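Local coordinates for exopolygalacturonase (Yersinia enterocolitica, PDB 2UVE), which probably hydrolyses polygalacturonate, the acidic backbone of pectin, releasing products from the chain ends as an exo-acting glycoside hydrolase, at residues I66-I71 and K80-N85; I53-K58 and F115-L120; F106-V111 and A453-M458; Y48-I53 and S151-I156. All blocks are in the same frame, centred on the assembly; numbering follows the deposited sequence.

Contact 1: residues I66-I71 and K80-N85. With NI (nickel (II) ion), chain E.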
# COMPACT_ATOMS: atom_id res chain seq x y z
N ILE A 66 18.09 -18.49 7.65
CA ILE A 66 17.68 -17.53 8.68
C ILE A 66 16.25 -17.82 9.08
O ILE A 66 15.35 -17.89 8.21
CB ILE A 66 17.81 -16.05 8.18
CG1 ILE A 66 19.17 -15.85 7.51
CG2 ILE A 66 17.61 -15.05 9.33
CD1 ILE A 66 19.29 -14.66 6.59
N VAL A 67 16.03 -18.01 10.37
CA VAL A 67 14.69 -18.34 10.87
C VAL A 67 14.11 -17.24 11.73
O VAL A 67 12.92 -17.27 12.05
CB VAL A 67 14.66 -19.72 11.61
CG1 VAL A 67 15.02 -20.85 10.63
CG2 VAL A 67 15.58 -19.74 12.88
N ASP A 68 14.94 -16.26 12.10
CA ASP A 68 14.56 -15.19 13.02
C ASP A 68 15.70 -14.17 13.15
O ASP A 68 16.76 -14.28 12.51
CB ASP A 68 14.20 -15.76 14.41
CG ASP A 68 13.08 -14.99 15.11
OD1 ASP A 68 12.77 -13.82 14.78
OD2 ASP A 68 12.49 -15.59 16.04
N TYR A 69 15.42 -13.14 13.95
CA TYR A 69 16.37 -12.09 14.23
C TYR A 69 16.21 -11.75 15.68
O TYR A 69 15.07 -11.69 16.18
CB TYR A 69 16.07 -10.82 13.42
CG TYR A 69 16.52 -10.93 12.02
CD1 TYR A 69 17.84 -10.57 11.67
CD2 TYR A 69 15.66 -11.41 11.03
CE1 TYR A 69 18.26 -10.68 10.37
CE2 TYR A 69 16.07 -11.51 9.73
CZ TYR A 69 17.37 -11.15 9.41
OH TYR A 69 17.78 -11.26 8.11
N GLN A 70 17.33 -11.50 16.34
CA GLN A 70 17.30 -11.04 17.73
C GLN A 70 17.86 -9.66 17.80
O GLN A 70 18.78 -9.31 17.07
CB GLN A 70 18.10 -11.96 18.66
CG GLN A 70 17.72 -13.44 18.60
CD GLN A 70 18.62 -14.30 19.53
OE1 GLN A 70 19.42 -13.76 20.31
NE2 GLN A 70 18.49 -15.62 19.42
N ILE A 71 17.28 -8.89 18.71
CA ILE A 71 17.49 -7.47 18.76
C ILE A 71 18.08 -7.23 20.13
O ILE A 71 17.58 -7.77 21.11
CB ILE A 71 16.15 -6.65 18.56
CG1 ILE A 71 15.73 -6.66 17.09
CG2 ILE A 71 16.31 -5.20 19.05
CD1 ILE A 71 15.09 -7.94 16.58
N LYS A 80 13.30 -11.56 20.23
CA LYS A 80 13.28 -11.98 18.82
C LYS A 80 12.18 -11.23 18.02
O LYS A 80 11.13 -10.93 18.55
CB LYS A 80 13.05 -13.48 18.73
CG LYS A 80 13.94 -14.31 19.66
CD LYS A 80 14.09 -15.70 19.12
CE LYS A 80 12.83 -16.52 19.27
NZ LYS A 80 13.18 -17.90 19.76
N ALA A 81 12.47 -10.97 16.75
CA ALA A 81 11.52 -10.35 15.80
C ALA A 81 10.18 -11.09 15.67
O ALA A 81 9.11 -10.46 15.78
CB ALA A 81 12.21 -10.18 14.42
N SER A 82 10.22 -12.42 15.45
CA SER A 82 9.00 -13.27 15.48
C SER A 82 8.07 -12.99 16.69
O SER A 82 6.93 -12.60 16.54
CB SER A 82 9.37 -14.76 15.48
OG SER A 82 10.13 -15.07 16.65
N ASP A 83 8.59 -13.19 17.89
CA ASP A 83 7.86 -12.89 19.15
C ASP A 83 7.37 -11.44 19.27
O ASP A 83 6.26 -11.15 19.76
CB ASP A 83 8.78 -13.20 20.35
CG ASP A 83 9.18 -14.71 20.44
OD1 ASP A 83 8.33 -15.58 20.10
OD2 ASP A 83 10.32 -15.03 20.87
N ASN A 84 8.24 -10.51 18.89
CA ASN A 84 7.86 -9.10 18.98
C ASN A 84 6.66 -8.80 18.04
O ASN A 84 5.74 -8.16 18.46
CB ASN A 84 9.07 -8.20 18.72
CG ASN A 84 8.73 -6.73 18.82
OD1 ASN A 84 8.38 -6.11 17.80
ND2 ASN A 84 8.83 -6.16 20.06
N ASN A 85 6.70 -9.29 16.81
CA ASN A 85 5.56 -9.16 15.85
C ASN A 85 4.23 -9.83 16.30
O ASN A 85 3.14 -9.27 16.06
CB ASN A 85 6.01 -9.64 14.47
CG ASN A 85 6.77 -8.56 13.68
OD1 ASN A 85 6.20 -7.96 12.78
ND2 ASN A 85 8.06 -8.32 14.00
NI NI E . 8.36 -17.34 19.12
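D68 OD1 is gripped by two backbone N-H groups, one from the helix opposite and one from its own strand. S82 N donates to it at 3.0 Å in an almost straight bond (175°), arriving on the syn lone pair, the side facing the second carboxylate oxygen. Y69 N reaches the same D68 OD1 at 2.9 Å from the anti side, tilted 31° out of the carboxylate plane. D68 OD2 is in turn met by S82 OG, although the modelled separation of 2.5 Å is so short that its exact value is doubtful. The hydroxyl sits there because chi1 of S82, at 62°, holds OG between the backbone N and the carbonyl carbon. A carboxylate held against the first turn of helix 81-88 probably gains from the helix dipole. The setting is the fibronectin type III-like domain: strand 66-73 pairs with 76-80, and V67 and D68 form a classic beta bulge opposite Q133. K80, at the N-cap position, closes the strand pairing, with A81 N bonded to Y69 O at 2.8 Å. The aliphatic chain of K80 runs beside that of Q70, K80 CG to Q70 CG 4.0 Å, while Q70 NE2 bonds to Q133. A81 CB rests on Y69 CB at 4.0 Å, and I71 CD1 adds a further methyl beside A81. On the next residue after S82, D83 OD1 binds a nickel ion at 2.0 Å.

Contact 2: residues I53-K58 and F115-L120. With SO4 (sulfate ion), chain H.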
# COMPACT_ATOMS: atom_id res chain seq x y z
N ILE A 53 10.26 3.07 20.05
CA ILE A 53 11.06 3.22 18.84
C ILE A 53 10.83 1.94 18.01
O ILE A 53 10.90 0.82 18.55
CB ILE A 53 12.58 3.34 19.19
CG1 ILE A 53 12.90 4.69 19.89
CG2 ILE A 53 13.46 3.13 17.93
CD1 ILE A 53 14.32 4.80 20.47
N VAL A 54 10.56 2.10 16.71
CA VAL A 54 10.43 0.95 15.83
C VAL A 54 11.73 0.82 15.06
O VAL A 54 12.29 1.83 14.63
CB VAL A 54 9.23 1.09 14.84
CG1 VAL A 54 9.13 -0.16 13.90
CG2 VAL A 54 7.95 1.31 15.58
N LEU A 55 12.17 -0.41 14.86
CA LEU A 55 13.39 -0.73 14.14
C LEU A 55 13.05 -1.64 12.98
O LEU A 55 12.19 -2.50 13.10
CB LEU A 55 14.40 -1.47 15.07
CG LEU A 55 14.80 -0.82 16.41
CD1 LEU A 55 15.47 -1.93 17.22
CD2 LEU A 55 15.77 0.34 16.16
N VAL A 56 13.75 -1.47 11.88
CA VAL A 56 13.59 -2.33 10.70
C VAL A 56 15.01 -2.49 10.16
O VAL A 56 15.90 -1.74 10.54
CB VAL A 56 12.62 -1.74 9.62
CG1 VAL A 56 11.24 -1.41 10.21
CG2 VAL A 56 13.23 -0.52 8.97
N TRP A 57 15.21 -3.49 9.33
CA TRP A 57 16.53 -3.83 8.77
C TRP A 57 16.25 -4.61 7.52
O TRP A 57 15.14 -5.15 7.35
CB TRP A 57 17.37 -4.67 9.79
CG TRP A 57 16.65 -5.91 10.28
CD1 TRP A 57 16.71 -7.17 9.75
CD2 TRP A 57 15.80 -6.00 11.43
NE1 TRP A 57 15.93 -8.03 10.47
CE2 TRP A 57 15.34 -7.34 11.51
CE3 TRP A 57 15.34 -5.07 12.38
CZ2 TRP A 57 14.46 -7.77 12.48
CZ3 TRP A 57 14.46 -5.52 13.38
CH2 TRP A 57 14.04 -6.87 13.41
N LYS A 58 17.21 -4.63 6.61
CA LYS A 58 17.18 -5.50 5.46
C LYS A 58 17.42 -6.98 5.79
O LYS A 58 18.28 -7.35 6.60
CB LYS A 58 18.21 -5.04 4.44
CG LYS A 58 17.92 -3.62 3.91
CD LYS A 58 18.85 -3.24 2.75
CE LYS A 58 18.76 -4.18 1.51
NZ LYS A 58 17.44 -4.18 0.84
N PHE A 115 10.91 -4.73 14.63
CA PHE A 115 10.86 -4.99 16.05
C PHE A 115 10.48 -3.67 16.69
O PHE A 115 11.11 -2.65 16.44
CB PHE A 115 12.24 -5.50 16.56
CG PHE A 115 12.29 -5.89 18.05
CD1 PHE A 115 12.27 -7.23 18.44
CD2 PHE A 115 12.45 -4.91 19.05
CE1 PHE A 115 12.34 -7.62 19.81
CE2 PHE A 115 12.53 -5.27 20.43
CZ PHE A 115 12.47 -6.63 20.81
N THR A 116 9.46 -3.70 17.54
CA THR A 116 9.01 -2.51 18.23
C THR A 116 9.48 -2.51 19.68
O THR A 116 9.20 -3.46 20.42
CB THR A 116 7.45 -2.39 18.15
OG1 THR A 116 7.06 -2.45 16.78
CG2 THR A 116 6.95 -1.13 18.77
N VAL A 117 10.18 -1.44 20.07
CA VAL A 117 10.73 -1.26 21.42
C VAL A 117 9.85 -0.33 22.20
O VAL A 117 9.75 0.84 21.85
CB VAL A 117 12.19 -0.65 21.41
CG1 VAL A 117 12.78 -0.62 22.83
CG2 VAL A 117 13.15 -1.37 20.42
N ILE A 118 9.23 -0.83 23.28
CA ILE A 118 8.39 -0.01 24.16
C ILE A 118 8.95 0.10 25.59
O ILE A 118 9.97 -0.53 25.92
CB ILE A 118 6.91 -0.49 24.16
CG1 ILE A 118 6.71 -1.82 24.92
CG2 ILE A 118 6.35 -0.52 22.74
CD1 ILE A 118 5.31 -1.92 25.62
N GLY A 119 8.30 0.90 26.44
CA GLY A 119 8.72 1.00 27.84
C GLY A 119 9.98 1.83 28.02
O GLY A 119 10.71 1.68 29.00
N LEU A 120 10.23 2.71 27.05
CA LEU A 120 11.37 3.60 27.08
C LEU A 120 11.03 4.89 27.78
O LEU A 120 9.88 5.17 28.12
CB LEU A 120 11.88 3.89 25.65
CG LEU A 120 12.32 2.71 24.79
CD1 LEU A 120 12.75 3.22 23.42
CD2 LEU A 120 13.40 1.80 25.45
S SO4 H . 19.59 -6.79 -1.56
O1 SO4 H . 19.60 -7.39 -0.20
O2 SO4 H . 19.56 -7.85 -2.57
O3 SO4 H . 18.45 -5.87 -1.69
O4 SO4 H . 20.82 -6.03 -1.78
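I53 and V117 are joined by a pair of backbone hydrogen bonds, with V117 N to I53 O at 2.8 Å and I53 N to V117 O at 2.9 Å. Two residues on, L55 and F115 repeat the arrangement, so strands 53-58 and 114-117 form part of the antiparallel three-stranded sheet, completed by 39-42, of a fibronectin type III beta sandwich. Between these hydrogen-bonded pairs, V54 and T116 form a non-hydrogen-bonded pair, and their side chains leave by the opposite face.

On the face of I53, L55, F115 and V117, methyl groups do the touching. L55 CD1 meets V117 CG2 at 4.0 Å; the valine has CG1 anti to its backbone N (chi1 -174°), which leaves CG2 as the branch nearer the partner strand. Beyond the paired region the chain turns at G119, whose positive phi suits a glycine, and L120 returns to lay its CD1 against I53 CD1 at 3.7 Å, the two side chains meeting at about a right angle. At the other end, the W57 ring presents its edge to F115 CB, which lies in the ring plane 3.9 Å from CH2.

A second shell holds these groups in place. F128, from the facing sheet, packs on I53, L55 and V117, and A81 and Y69 lie against W57. Past the paired residues, K58 bends its chain so that NZ donates to O3 of a sulfate at 3.2 Å, an ion, probably from the crystallisation liquor, also held by R483 NH1.

Contact 3: residues F106-V111 and A453-M458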
# COMPACT_ATOMS: atom_id res chain seq x y z
N PHE A 106 5.76 -26.60 1.33
CA PHE A 106 5.71 -25.97 0.02
C PHE A 106 5.99 -24.45 0.03
O PHE A 106 6.72 -23.95 -0.82
CB PHE A 106 4.39 -26.27 -0.68
CG PHE A 106 4.29 -25.65 -2.03
CD1 PHE A 106 4.90 -26.27 -3.14
CD2 PHE A 106 3.60 -24.44 -2.21
CE1 PHE A 106 4.80 -25.68 -4.41
CE2 PHE A 106 3.52 -23.83 -3.48
CZ PHE A 106 4.09 -24.44 -4.56
N GLN A 107 5.41 -23.73 1.00
CA GLN A 107 5.42 -22.26 0.96
C GLN A 107 6.71 -21.66 1.49
O GLN A 107 7.27 -22.09 2.53
CB GLN A 107 4.24 -21.67 1.74
CG GLN A 107 2.86 -22.02 1.15
CD GLN A 107 2.43 -21.15 -0.04
OE1 GLN A 107 3.19 -20.31 -0.57
NE2 GLN A 107 1.21 -21.37 -0.47
N HIS A 108 7.18 -20.67 0.74
CA HIS A 108 8.29 -19.87 1.15
C HIS A 108 8.02 -19.28 2.54
O HIS A 108 7.03 -18.60 2.73
CB HIS A 108 8.58 -18.72 0.15
CG HIS A 108 9.74 -17.90 0.58
ND1 HIS A 108 11.05 -18.29 0.34
CD2 HIS A 108 9.81 -16.80 1.37
CE1 HIS A 108 11.86 -17.44 0.92
NE2 HIS A 108 11.14 -16.53 1.55
N LYS A 109 8.94 -19.53 3.47
CA LYS A 109 8.83 -19.07 4.84
C LYS A 109 9.43 -17.68 4.93
O LYS A 109 10.62 -17.51 4.67
CB LYS A 109 9.51 -20.06 5.83
CG LYS A 109 8.77 -21.37 6.05
CD LYS A 109 9.69 -22.38 6.77
CE LYS A 109 9.05 -23.79 6.86
NZ LYS A 109 9.34 -24.57 5.61
N ILE A 110 8.60 -16.69 5.26
CA ILE A 110 9.03 -15.32 5.33
C ILE A 110 9.67 -15.06 6.70
O ILE A 110 9.39 -15.76 7.67
CB ILE A 110 7.87 -14.32 5.02
CG1 ILE A 110 6.82 -14.33 6.16
CG2 ILE A 110 7.28 -14.58 3.56
CD1 ILE A 110 5.91 -13.06 6.18
N VAL A 111 10.56 -14.08 6.75
CA VAL A 111 11.17 -13.69 8.00
C VAL A 111 10.70 -12.29 8.37
O VAL A 111 10.31 -11.50 7.48
CB VAL A 111 12.74 -13.84 7.90
CG1 VAL A 111 13.13 -15.33 7.48
CG2 VAL A 111 13.35 -12.83 6.96
N ALA A 453 9.38 -5.42 -2.64
CA ALA A 453 8.31 -6.02 -1.90
C ALA A 453 8.83 -7.41 -1.51
O ALA A 453 9.03 -8.26 -2.38
CB ALA A 453 7.03 -6.10 -2.78
N GLU A 454 9.10 -7.61 -0.22
CA GLU A 454 9.72 -8.91 0.22
C GLU A 454 9.07 -9.32 1.51
O GLU A 454 8.57 -8.50 2.23
CB GLU A 454 11.25 -8.80 0.43
CG GLU A 454 11.69 -7.53 1.19
CD GLU A 454 13.15 -7.50 1.55
OE1 GLU A 454 13.90 -8.41 1.13
OE2 GLU A 454 13.53 -6.57 2.30
N ASN A 455 9.09 -10.61 1.80
CA ASN A 455 8.64 -11.13 3.09
C ASN A 455 7.21 -10.74 3.46
O ASN A 455 6.93 -10.35 4.60
CB ASN A 455 9.65 -10.76 4.19
CG ASN A 455 10.98 -11.52 4.01
OD1 ASN A 455 12.02 -10.91 3.74
ND2 ASN A 455 10.93 -12.82 4.09
N ASN A 456 6.32 -10.88 2.45
CA ASN A 456 4.90 -10.71 2.57
C ASN A 456 4.18 -12.03 2.32
O ASN A 456 4.69 -12.96 1.67
CB ASN A 456 4.32 -9.64 1.56
CG ASN A 456 5.04 -8.31 1.64
OD1 ASN A 456 4.80 -7.53 2.53
ND2 ASN A 456 5.96 -8.08 0.75
N VAL A 457 2.96 -12.10 2.82
CA VAL A 457 2.08 -13.21 2.49
C VAL A 457 0.81 -12.68 1.80
O VAL A 457 0.26 -11.67 2.23
CB VAL A 457 1.79 -14.03 3.79
CG1 VAL A 457 0.52 -14.76 3.69
CG2 VAL A 457 2.99 -14.99 4.07
N MET A 458 0.34 -13.38 0.77
CA MET A 458 -0.91 -13.06 0.05
C MET A 458 -1.92 -14.22 0.08
O MET A 458 -1.58 -15.38 -0.19
CB MET A 458 -0.61 -12.71 -1.42
CG MET A 458 0.27 -11.47 -1.65
SD MET A 458 2.03 -11.65 -1.22
CE MET A 458 2.70 -10.16 -2.03
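I110 pushes its side chain into the bend formed by N455, N456 and V457, and its torsions decide which branch meets which residue. With chi1 at 69°, CG1 stands between the backbone N and the carbonyl carbon, a crowded position, and chi2 near 161° then extends the arm so that CD1 lies 3.3 Å from N455 O. The same methyl goes on to touch V457 CG2 at 4.1 Å. The other branch, CG2, is anti to the carbonyl carbon of I110 and passes 3.6 Å from N456 O, so the two branches meet successive peptide carbonyls.

N455 approaches from the opposite segment with its CB 3.4 Å from V111 O, and its amide group lies beside the backbone and CG2 of V111. The loop is steadied by Y99, whose hydroxyl is hydrogen-bonded to both I110 N and H108 O. Neighbouring polar side chains are engaged elsewhere. E454 forms a salt bridge with R483 and accepts from W425 and Q113, while N456 is bonded to N429 N and L426 O.

The backbone of N455 is in the left-handed helical region (phi 56°), between extended residues on either side. One such residue breaking strand 448-459 is consistent with the short T2 turn of the pectate lyase-like parallel beta-helix; here the loop of the fibronectin type III-like domain settles against that turn of the catalytic beta-helix.

Contact 4: residues Y48-I53 and S151-I156. With SO4 (sulfate ion), chain P.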
# COMPACT_ATOMS: atom_id res chain seq x y z
N TYR A 48 8.78 6.74 16.14
CA TYR A 48 9.22 6.79 17.54
C TYR A 48 8.41 7.83 18.24
O TYR A 48 7.79 8.68 17.58
CB TYR A 48 10.73 7.08 17.69
CG TYR A 48 11.14 8.41 17.15
CD1 TYR A 48 11.25 9.53 18.00
CD2 TYR A 48 11.41 8.57 15.80
CE1 TYR A 48 11.62 10.79 17.49
CE2 TYR A 48 11.79 9.81 15.30
CZ TYR A 48 11.89 10.91 16.14
OH TYR A 48 12.25 12.13 15.60
N ASP A 49 8.32 7.73 19.56
CA ASP A 49 7.71 8.78 20.34
C ASP A 49 8.40 8.92 21.69
O ASP A 49 9.57 8.62 21.78
CB ASP A 49 6.19 8.63 20.44
CG ASP A 49 5.74 7.30 21.02
OD1 ASP A 49 6.56 6.55 21.59
OD2 ASP A 49 4.54 7.03 20.90
N GLU A 50 7.70 9.39 22.71
CA GLU A 50 8.32 9.53 24.05
C GLU A 50 8.63 8.22 24.78
O GLU A 50 9.32 8.25 25.79
CB GLU A 50 7.47 10.40 24.98
CG GLU A 50 6.22 9.73 25.42
CD GLU A 50 5.06 10.06 24.53
OE1 GLU A 50 5.26 10.30 23.31
OE2 GLU A 50 3.93 10.06 25.06
N SER A 51 8.12 7.09 24.32
CA SER A 51 8.35 5.84 25.05
C SER A 51 8.70 4.61 24.19
O SER A 51 8.92 3.54 24.72
CB SER A 51 7.20 5.55 26.01
OG SER A 51 5.97 5.54 25.34
N SER A 52 8.76 4.79 22.88
CA SER A 52 8.92 3.67 21.96
C SER A 52 9.66 4.07 20.70
O SER A 52 9.68 5.24 20.35
CB SER A 52 7.56 3.03 21.62
OG SER A 52 6.64 4.02 21.22
N ILE A 53 10.26 3.07 20.05
CA ILE A 53 11.06 3.22 18.84
C ILE A 53 10.83 1.94 18.01
O ILE A 53 10.90 0.82 18.55
CB ILE A 53 12.58 3.34 19.19
CG1 ILE A 53 12.90 4.69 19.89
CG2 ILE A 53 13.46 3.13 17.93
CD1 ILE A 53 14.32 4.80 20.47
N SER A 151 11.52 10.96 21.77
CA SER A 151 11.17 12.35 21.76
C SER A 151 10.76 12.78 23.17
O SER A 151 10.62 11.94 24.09
CB SER A 151 10.03 12.59 20.74
OG SER A 151 8.85 11.92 21.13
N ALA A 152 10.56 14.09 23.32
CA ALA A 152 9.98 14.63 24.54
C ALA A 152 8.52 14.31 24.54
O ALA A 152 7.90 14.23 23.48
CB ALA A 152 10.19 16.14 24.60
N LYS A 153 7.96 14.13 25.74
CA LYS A 153 6.52 13.98 25.92
C LYS A 153 5.80 15.19 25.33
O LYS A 153 6.11 16.32 25.71
CB LYS A 153 6.22 13.85 27.43
CG LYS A 153 4.81 14.19 27.82
CD LYS A 153 3.92 12.95 27.80
CE LYS A 153 2.49 13.31 27.52
NZ LYS A 153 1.65 12.10 27.75
N PRO A 154 4.82 14.96 24.42
CA PRO A 154 4.17 16.04 23.67
C PRO A 154 3.08 16.80 24.44
O PRO A 154 2.46 16.23 25.32
CB PRO A 154 3.53 15.28 22.50
CG PRO A 154 3.14 13.96 23.13
CD PRO A 154 4.26 13.64 24.05
N GLN A 155 2.84 18.06 24.08
CA GLN A 155 1.59 18.73 24.44
C GLN A 155 0.49 17.79 23.96
O GLN A 155 0.59 17.24 22.88
CB GLN A 155 1.45 20.09 23.72
CG GLN A 155 0.00 20.67 23.75
CD GLN A 155 -0.27 21.84 22.78
OE1 GLN A 155 0.13 21.84 21.61
NE2 GLN A 155 -0.99 22.82 23.28
N ILE A 156 -0.54 17.59 24.77
CA ILE A 156 -1.64 16.71 24.41
C ILE A 156 -2.86 17.58 24.32
O ILE A 156 -3.14 18.32 25.25
CB ILE A 156 -1.91 15.63 25.50
CG1 ILE A 156 -0.70 14.70 25.70
CG2 ILE A 156 -3.21 14.89 25.21
CD1 ILE A 156 -0.49 13.62 24.59
S SO4 P . 5.71 4.68 17.57
O1 SO4 P . 6.79 4.30 18.50
O2 SO4 P . 4.84 3.52 17.33
O3 SO4 P . 4.91 5.84 18.05
O4 SO4 P . 6.36 5.04 16.31
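S151 lies close against the turn formed by D49 and E50, and here the contact is tight. S151 N donates to D49 O at 3.0 Å, although it comes from well above the carbonyl plane (63° out of it) and not toward a lone pair. The CB of S151 lies 4.0 Å from Y48 CE1, at the edge of the tyrosine ring and near its plane. E50 covers the next residues: its CB lies 3.6 Å from S151 O and packs on the backbone of K153. Chi1 of E50, at 72°, together with a bend at chi2, lays the carboxylate alongside the linker, where OE1 comes within 3.6 Å of P154 CD.

The turn itself is stiffened by an Asx turn, in which S51 N reaches D49 OD1 at 3.2 Å. On the side of the turn away from the linker, Y48 N lies 3.0 Å from O4 of a sulfate, probably from the crystallisation liquor, which is hydrogen-bonded to R262 and Y343 of the catalytic beta-helix.

The outer side is looser. A152 turns its methyl away from the turn, and the exposed K153 runs alongside E50 in the same direction, its NZ stopping 4.1 Å from OE2, beyond a salt bridge. E50 OE1 instead forms a salt bridge with R188 of strand 187-191. With R188 as its ionic partner and K153 NZ near but beyond a salt bridge, E50 ties the 48-53 loop of the fibronectin type III-like domain to strand 187-191 of the beta-helix through R188, while K153 probably adds a weaker, more solvent-screened attraction.

Overall arrangement
From the N terminus, residues 48-53 open contact 4 and, sharing I53, 53-58 open contact 2. Contact 1 then closes the shortest loop, a strand hairpin running into helix 81-88, inside both of these; N84 OD1 bonded to T116 N ties it to contact 2. Residues 106-111 open contact 3, which stays open while 115-120 close contact 2 and 151-156 close contact 4, so contact 3 crosses both and closes last, at 453-458. Contacts 1 and 2 belong to the two sheets of the fibronectin type III-like domain. Contacts 3 and 4, with centres about 33 Å apart, join it to the beta-helix, directly in contact 3 and through the interdomain linker in contact 4.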